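Local coordinates for protein queuine lyase ([Clostridium] spiroforme DSM 1552, PDB 6P78) that binds a [4Fe-4S] cluster, S-adenosylmethionine and queuine, and probably cleaves a C-N bond of queuine as a radical SAM lyase, at residues Q63-L74 with E94-I103. Sequence-based numbering, arbitrary orientation.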
ATOM      1  N   GLN A  63     -18.359  -7.368   9.589  1.00 46.98           N
ATOM      2  CA  GLN A  63     -17.183  -6.982  10.360  1.00 44.89           C
ATOM      3  C   GLN A  63     -16.951  -7.905  11.556  1.00 45.82           C
ATOM      4  O   GLN A  63     -15.825  -7.996  12.054  1.00 44.18           O
ATOM      5  CB  GLN A  63     -17.308  -5.528  10.829  1.00 44.68           C
ATOM      6  CG  GLN A  63     -17.185  -4.473   9.704  1.00 43.48           C
ATOM      7  CD  GLN A  63     -15.745  -4.202   9.258  1.00 41.51           C
ATOM      8  OE1 GLN A  63     -15.027  -5.115   8.833  1.00 39.17           O
ATOM      9  NE2 GLN A  63     -15.325  -2.932   9.330  1.00 39.50           N
ATOM     10  N   LYS A  64     -17.976  -8.599  12.035  1.00 48.63           N
ATOM     11  CA  LYS A  64     -17.704  -9.492  13.153  1.00 49.83           C
ATOM     12  C   LYS A  64     -16.941 -10.733  12.697  1.00 49.25           C
ATOM     13  O   LYS A  64     -16.066 -11.218  13.419  1.00 48.87           O
ATOM     14  CB  LYS A  64     -19.000  -9.843  13.875  1.00 58.26           C
ATOM     15  CG  LYS A  64     -19.654  -8.621  14.526  1.00 60.47           C
ATOM     16  CD  LYS A  64     -19.882  -8.829  16.025  1.00 72.05           C
ATOM     17  CE  LYS A  64     -18.564  -8.820  16.808  1.00 69.87           C
ATOM     18  NZ  LYS A  64     -17.970  -7.452  16.965  1.00 72.85           N
ATOM     19  N   GLU A  65     -17.227 -11.235  11.495  1.00 49.38           N
ATOM     20  CA  GLU A  65     -16.429 -12.317  10.936  1.00 48.81           C
ATOM     21  C   GLU A  65     -15.031 -11.835  10.558  1.00 45.36           C
ATOM     22  O   GLU A  65     -14.048 -12.559  10.747  1.00 46.63           O
ATOM     23  CB  GLU A  65     -17.138 -12.916   9.723  1.00 56.51           C
ATOM     24  CG  GLU A  65     -16.550 -14.237   9.260  1.00 64.22           C
ATOM     25  CD  GLU A  65     -16.643 -15.346  10.314  1.00 74.59           C
ATOM     26  OE1 GLU A  65     -15.670 -16.123  10.436  1.00 76.46           O
ATOM     27  OE2 GLU A  65     -17.682 -15.455  11.012  1.00 77.54           O
ATOM     28  N   ASN A  66     -14.918 -10.619  10.010  1.00 43.42           N
ATOM     29  CA  ASN A  66     -13.588 -10.078   9.753  1.00 40.25           C
ATOM     30  C   ASN A  66     -12.765 -10.020  11.035  1.00 39.52           C
ATOM     31  O   ASN A  66     -11.572 -10.352  11.037  1.00 37.70           O
ATOM     32  CB  ASN A  66     -13.690  -8.687   9.130  1.00 38.85           C
ATOM     33  CG  ASN A  66     -14.246  -8.716   7.738  1.00 39.38           C
ATOM     34  OD1 ASN A  66     -14.233  -9.749   7.071  1.00 40.09           O
ATOM     35  ND2 ASN A  66     -14.717  -7.566   7.270  1.00 39.31           N
ATOM     36  N   GLN A  67     -13.391  -9.629  12.141  1.00 41.17           N
ATOM     37  CA  GLN A  67     -12.638  -9.482  13.375  1.00 46.17           C
ATOM     38  C   GLN A  67     -12.114 -10.831  13.852  1.00 44.53           C
ATOM     39  O   GLN A  67     -10.967 -10.933  14.308  1.00 40.47           O
ATOM     40  CB  GLN A  67     -13.513  -8.829  14.447  1.00 55.39           C
ATOM     41  CG  GLN A  67     -12.718  -8.314  15.636  1.00 60.31           C
ATOM     42  CD  GLN A  67     -12.702  -9.267  16.807  1.00 70.82           C
ATOM     43  OE1 GLN A  67     -11.643  -9.757  17.213  1.00 80.53           O
ATOM     44  NE2 GLN A  67     -13.873  -9.515  17.380  1.00 67.92           N
ATOM     45  N   LYS A  68     -12.932 -11.877  13.717  1.00 44.36           N
ATOM     46  CA  LYS A  68     -12.527 -13.217  14.146  1.00 45.91           C
ATOM     47  C   LYS A  68     -11.343 -13.713  13.323  1.00 43.65           C
ATOM     48  O   LYS A  68     -10.372 -14.256  13.870  1.00 43.40           O
ATOM     49  CB  LYS A  68     -13.719 -14.168  14.018  1.00 49.27           C
ATOM     50  CG  LYS A  68     -13.680 -15.379  14.908  1.00 68.07           C
ATOM     51  CD  LYS A  68     -14.745 -16.392  14.492  1.00 73.73           C
ATOM     52  CE  LYS A  68     -14.336 -17.817  14.856  1.00 76.28           C
ATOM     53  NZ  LYS A  68     -13.513 -18.468  13.797  1.00 78.75           N
ATOM     54  N   ILE A  69     -11.423 -13.538  11.996  1.00 42.22           N
ATOM     55  CA  ILE A  69     -10.318 -13.865  11.095  1.00 39.98           C
ATOM     56  C   ILE A  69      -9.081 -13.043  11.447  1.00 37.80           C
ATOM     57  O   ILE A  69      -7.963 -13.568  11.537  1.00 35.79           O
ATOM     58  CB  ILE A  69     -10.740 -13.622   9.631  1.00 39.33           C
ATOM     59  CG1 ILE A  69     -11.788 -14.635   9.173  1.00 47.94           C
ATOM     60  CG2 ILE A  69      -9.528 -13.629   8.687  1.00 40.13           C
ATOM     61  CD1 ILE A  69     -11.216 -15.986   8.778  1.00 54.52           C
ATOM     62  N   ASN A  70      -9.260 -11.732  11.628  1.00 35.65           N
ATOM     63  CA  ASN A  70      -8.120 -10.863  11.905  1.00 32.90           C
ATOM     64  C   ASN A  70      -7.457 -11.216  13.227  1.00 33.53           C
ATOM     65  O   ASN A  70      -6.228 -11.117  13.356  1.00 31.60           O
ATOM     66  CB  ASN A  70      -8.567  -9.412  11.917  1.00 32.19           C
ATOM     67  CG  ASN A  70      -8.928  -8.921  10.541  1.00 31.24           C
ATOM     68  OD1 ASN A  70      -8.603  -9.569   9.544  1.00 30.55           O
ATOM     69  ND2 ASN A  70      -9.608  -7.782  10.477  1.00 31.50           N
ATOM     70  N   ASP A  71      -8.244 -11.618  14.223  1.00 36.52           N
ATOM     71  CA  ASP A  71      -7.647 -11.850  15.529  1.00 40.05           C
ATOM     72  C   ASP A  71      -6.654 -12.999  15.492  1.00 40.99           C
ATOM     73  O   ASP A  71      -5.654 -12.964  16.219  1.00 36.78           O
ATOM     74  CB  ASP A  71      -8.721 -12.124  16.583  1.00 46.39           C
ATOM     75  CG  ASP A  71      -8.370 -11.518  17.926  1.00 59.73           C
ATOM     76  OD1 ASP A  71      -8.148 -10.289  17.973  1.00 65.72           O
ATOM     77  OD2 ASP A  71      -8.304 -12.260  18.929  1.00 66.46           O
ATOM     78  N   GLU A  72      -6.904 -14.014  14.660  1.00 38.15           N
ATOM     79  CA  GLU A  72      -5.962 -15.124  14.555  1.00 38.25           C
ATOM     80  C   GLU A  72      -4.662 -14.706  13.886  1.00 36.84           C
ATOM     81  O   GLU A  72      -3.603 -15.284  14.175  1.00 34.17           O
ATOM     82  CB  GLU A  72      -6.590 -16.300  13.808  1.00 42.59           C
ATOM     83  CG  GLU A  72      -7.885 -16.772  14.435  1.00 53.55           C
ATOM     84  CD  GLU A  72      -7.670 -17.349  15.831  1.00 62.83           C
ATOM     85  OE1 GLU A  72      -8.400 -16.935  16.761  1.00 69.53           O
ATOM     86  OE2 GLU A  72      -6.760 -18.199  16.008  1.00 59.64           O
ATOM     87  N   VAL A  73      -4.719 -13.713  12.996  1.00 32.66           N
ATOM     88  CA  VAL A  73      -3.500 -13.196  12.393  1.00 28.55           C
ATOM     89  C   VAL A  73      -2.729 -12.360  13.400  1.00 27.29           C
ATOM     90  O   VAL A  73      -1.504 -12.495  13.541  1.00 29.19           O
ATOM     91  CB  VAL A  73      -3.839 -12.376  11.139  1.00 30.44           C
ATOM     92  CG1 VAL A  73      -2.551 -11.865  10.503  1.00 25.95           C
ATOM     93  CG2 VAL A  73      -4.662 -13.221  10.172  1.00 35.15           C
ATOM     94  N   LEU A  74      -3.441 -11.489  14.120  1.00 28.25           N
ATOM     95  CA  LEU A  74      -2.804 -10.552  15.039  1.00 28.89           C
ATOM     96  C   LEU A  74      -2.093 -11.275  16.176  1.00 31.90           C
ATOM     97  O   LEU A  74      -1.110 -10.762  16.714  1.00 32.60           O
ATOM     98  CB  LEU A  74      -3.835  -9.578  15.605  1.00 28.85           C
ATOM     99  CG  LEU A  74      -4.410  -8.564  14.605  1.00 27.45           C
ATOM    100  CD1 LEU A  74      -5.406  -7.713  15.321  1.00 29.40           C
ATOM    101  CD2 LEU A  74      -3.308  -7.715  14.053  1.00 30.48           C
ATOM    102  N   GLU A  94     -11.121   1.013   7.234  1.00 25.22           N
ATOM    103  CA  GLU A  94     -12.204   0.075   6.974  1.00 24.54           C
ATOM    104  C   GLU A  94     -12.064  -1.193   7.810  1.00 24.71           C
ATOM    105  O   GLU A  94     -12.934  -2.059   7.746  1.00 27.36           O
ATOM    106  CB  GLU A  94     -12.257  -0.270   5.484  1.00 28.28           C
ATOM    107  CG  GLU A  94     -12.784   0.915   4.667  1.00 29.49           C
ATOM    108  CD  GLU A  94     -12.052   1.148   3.358  1.00 33.76           C
ATOM    109  OE1 GLU A  94     -11.252   0.298   2.953  1.00 27.91           O
ATOM    110  OE2 GLU A  94     -12.292   2.197   2.730  1.00 32.67           O
ATOM    111  N   LEU A  95     -10.997  -1.309   8.581  1.00 24.40           N
ATOM    112  CA  LEU A  95     -10.871  -2.450   9.484  1.00 25.01           C
ATOM    113  C   LEU A  95     -11.940  -2.379  10.567  1.00 27.84           C
ATOM    114  O   LEU A  95     -12.418  -1.299  10.910  1.00 28.38           O
ATOM    115  CB  LEU A  95      -9.493  -2.470  10.131  1.00 23.71           C
ATOM    116  CG  LEU A  95      -8.353  -2.794   9.179  1.00 24.51           C
ATOM    117  CD1 LEU A  95      -7.029  -2.490   9.844  1.00 26.98           C
ATOM    118  CD2 LEU A  95      -8.437  -4.252   8.742  1.00 26.70           C
ATOM    119  N   PRO A  96     -12.345  -3.531  11.111  1.00 27.49           N
ATOM    120  CA  PRO A  96     -13.264  -3.521  12.250  1.00 30.44           C
ATOM    121  C   PRO A  96     -12.704  -2.637  13.357  1.00 28.33           C
ATOM    122  O   PRO A  96     -11.487  -2.523  13.536  1.00 30.66           O
ATOM    123  CB  PRO A  96     -13.317  -4.995  12.685  1.00 30.70           C
ATOM    124  CG  PRO A  96     -12.928  -5.774  11.460  1.00 30.40           C
ATOM    125  CD  PRO A  96     -12.016  -4.887  10.643  1.00 27.71           C
ATOM    126  N   ASP A  97     -13.607  -1.995  14.102  1.00 43.15           N
ATOM    127  CA  ASP A  97     -13.138  -1.171  15.208  1.00 44.42           C
ATOM    128  C   ASP A  97     -12.351  -2.001  16.212  1.00 43.02           C
ATOM    129  O   ASP A  97     -11.352  -1.524  16.756  1.00 42.80           O
ATOM    130  CB  ASP A  97     -14.315  -0.470  15.886  1.00 48.88           C
ATOM    131  CG  ASP A  97     -14.883   0.666  15.038  1.00 77.78           C
ATOM    132  OD1 ASP A  97     -14.281   1.768  15.010  1.00 76.98           O
ATOM    133  OD2 ASP A  97     -15.937   0.459  14.397  1.00 80.09           O
ATOM    134  N   GLU A  98     -12.752  -3.259  16.420  1.00 42.85           N
ATOM    135  CA  GLU A  98     -12.054  -4.124  17.367  1.00 42.19           C
ATOM    136  C   GLU A  98     -10.679  -4.517  16.844  1.00 42.97           C
ATOM    137  O   GLU A  98      -9.748  -4.694  17.636  1.00 38.38           O
ATOM    138  CB  GLU A  98     -12.885  -5.379  17.669  1.00 43.55           C
ATOM    139  CG  GLU A  98     -14.273  -5.115  18.256  1.00 67.85           C
ATOM    140  CD  GLU A  98     -15.282  -4.588  17.228  1.00 78.86           C
ATOM    141  OE1 GLU A  98     -16.208  -3.845  17.638  1.00 82.12           O
ATOM    142  OE2 GLU A  98     -15.143  -4.892  16.017  1.00 75.09           O
ATOM    143  N   THR A  99     -10.525  -4.654  15.519  1.00 36.11           N
ATOM    144  CA  THR A  99      -9.208  -4.936  14.970  1.00 32.96           C
ATOM    145  C   THR A  99      -8.290  -3.744  15.171  1.00 37.64           C
ATOM    146  O   THR A  99      -7.138  -3.907  15.583  1.00 34.17           O
ATOM    147  CB  THR A  99      -9.305  -5.295  13.480  1.00 33.58           C
ATOM    148  OG1 THR A  99     -10.123  -6.464  13.312  1.00 32.74           O
ATOM    149  CG2 THR A  99      -7.919  -5.556  12.899  1.00 35.09           C
ATOM    150  N   ILE A 100      -8.788  -2.536  14.887  1.00 34.12           N
ATOM    151  CA  ILE A 100      -7.976  -1.337  15.065  1.00 34.17           C
ATOM    152  C   ILE A 100      -7.550  -1.180  16.521  1.00 36.56           C
ATOM    153  O   ILE A 100      -6.377  -0.906  16.812  1.00 34.49           O
ATOM    154  CB  ILE A 100      -8.738  -0.099  14.560  1.00 36.49           C
ATOM    155  CG1 ILE A 100      -8.896  -0.180  13.041  1.00 35.43           C
ATOM    156  CG2 ILE A 100      -7.988   1.158  14.953  1.00 37.92           C
ATOM    157  CD1 ILE A 100      -9.802   0.899  12.456  1.00 38.36           C
ATOM    158  N   GLU A 101      -8.477  -1.369  17.461  1.00 38.10           N
ATOM    159  CA  GLU A 101      -8.080  -1.206  18.857  1.00 41.84           C
ATOM    160  C   GLU A 101      -7.120  -2.303  19.310  1.00 41.13           C
ATOM    161  O   GLU A 101      -6.264  -2.054  20.167  1.00 40.47           O
ATOM    162  CB  GLU A 101      -9.301  -1.134  19.762  1.00 53.29           C
ATOM    163  CG  GLU A 101     -10.327  -0.117  19.278  1.00 66.56           C
ATOM    164  CD  GLU A 101     -10.244   1.212  20.025  1.00 78.05           C
ATOM    165  OE1 GLU A 101      -9.117   1.578  20.447  1.00 76.38           O
ATOM    166  OE2 GLU A 101     -11.302   1.875  20.190  1.00 83.04           O
ATOM    167  N   ARG A 102      -7.214  -3.505  18.745  1.00 36.44           N
ATOM    168  CA  ARG A 102      -6.208  -4.512  19.086  1.00 37.65           C
ATOM    169  C   ARG A 102      -4.831  -4.138  18.542  1.00 35.78           C
ATOM    170  O   ARG A 102      -3.815  -4.321  19.225  1.00 32.27           O
ATOM    171  CB  ARG A 102      -6.611  -5.893  18.581  1.00 38.65           C
ATOM    172  CG  ARG A 102      -5.509  -6.937  18.803  1.00 43.96           C
ATOM    173  CD  ARG A 102      -5.969  -8.113  19.593  1.00 43.31           C
ATOM    174  NE  ARG A 102      -4.844  -8.917  20.054  1.00 40.53           N
ATOM    175  CZ  ARG A 102      -4.606 -10.166  19.670  1.00 41.46           C
ATOM    176  NH1 ARG A 102      -5.415 -10.763  18.806  1.00 39.43           N
ATOM    177  NH2 ARG A 102      -3.560 -10.824  20.155  1.00 43.57           N
ATOM    178  N   ILE A 103      -4.764  -3.625  17.314  1.00 32.35           N
ATOM    179  CA  ILE A 103      -3.479  -3.182  16.779  1.00 32.03           C
ATOM    180  C   ILE A 103      -2.866  -2.123  17.689  1.00 31.10           C
ATOM    181  O   ILE A 103      -1.672  -2.166  18.000  1.00 28.77           O
ATOM    182  CB  ILE A 103      -3.651  -2.664  15.340  1.00 28.75           C
ATOM    183  CG1 ILE A 103      -4.028  -3.821  14.410  1.00 30.09           C
ATOM    184  CG2 ILE A 103      -2.371  -1.977  14.872  1.00 27.97           C
ATOM    185  CD1 ILE A 103      -4.658  -3.356  13.086  1.00 26.59           C
TER
HETATM  186  O   HOH W   1      -9.536  -8.485  14.994  1.00 33.79           O
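R102 reaches across to D71 and L74 where two neighbouring helices of the radical SAM core, 63-74 and 97-109, run side by side. Strand 83-87 links them in the βα repeat of the partial barrel, and their short segments point the same way, 27° apart and 9.3 Å between axes. Along R102 from its backbone outward, CB lies 3.9 Å from CD1 of L74, and CG touches that same methyl more closely. CG sits anti to the backbone N (chi1 174°), and a bend at chi2 carries the chain across the gap. CD passes D71 OD1, and NH1 then makes a salt bridge to that oxygen at 2.9 Å. As a hydrogen bond it is bent and weak, though D71 OD1 lies near the guanidinium plane, at its edge, while CB of L74 covers one face. NH1 also makes a weak bond to the backbone O of D71, and NH2 is hydrogen-bonded to OD1 of N75, just beyond the helix end.

Midway along, N70 ND2 donates to T99 OG1 in a nearly straight bond (3.2 Å, 170°) that lies in the amide plane; N70 OD1 takes the backbone N of K41, and with both ends bonded the rotation of the amide is fixed. A water joins T99 OG1 to the backbone O of Q67.

At the N-terminal end P96, the N-cap residue of helix 97-109, sets its ring against Q63 and N66. The amide of Q63 lies along it: NE2 donates to the backbone O of E94 from above the carbonyl plane, while OE1 accepts from N66 ND2. E94 OE2 is hydrogen-bonded to Y123 OH and to the backbone N of I46, and the E94 side chain lies about 6 Å from the iron-sulfur cluster. Q63 OE1 comes to 3.4 Å from P96 CG, and almost as near to P96 CD.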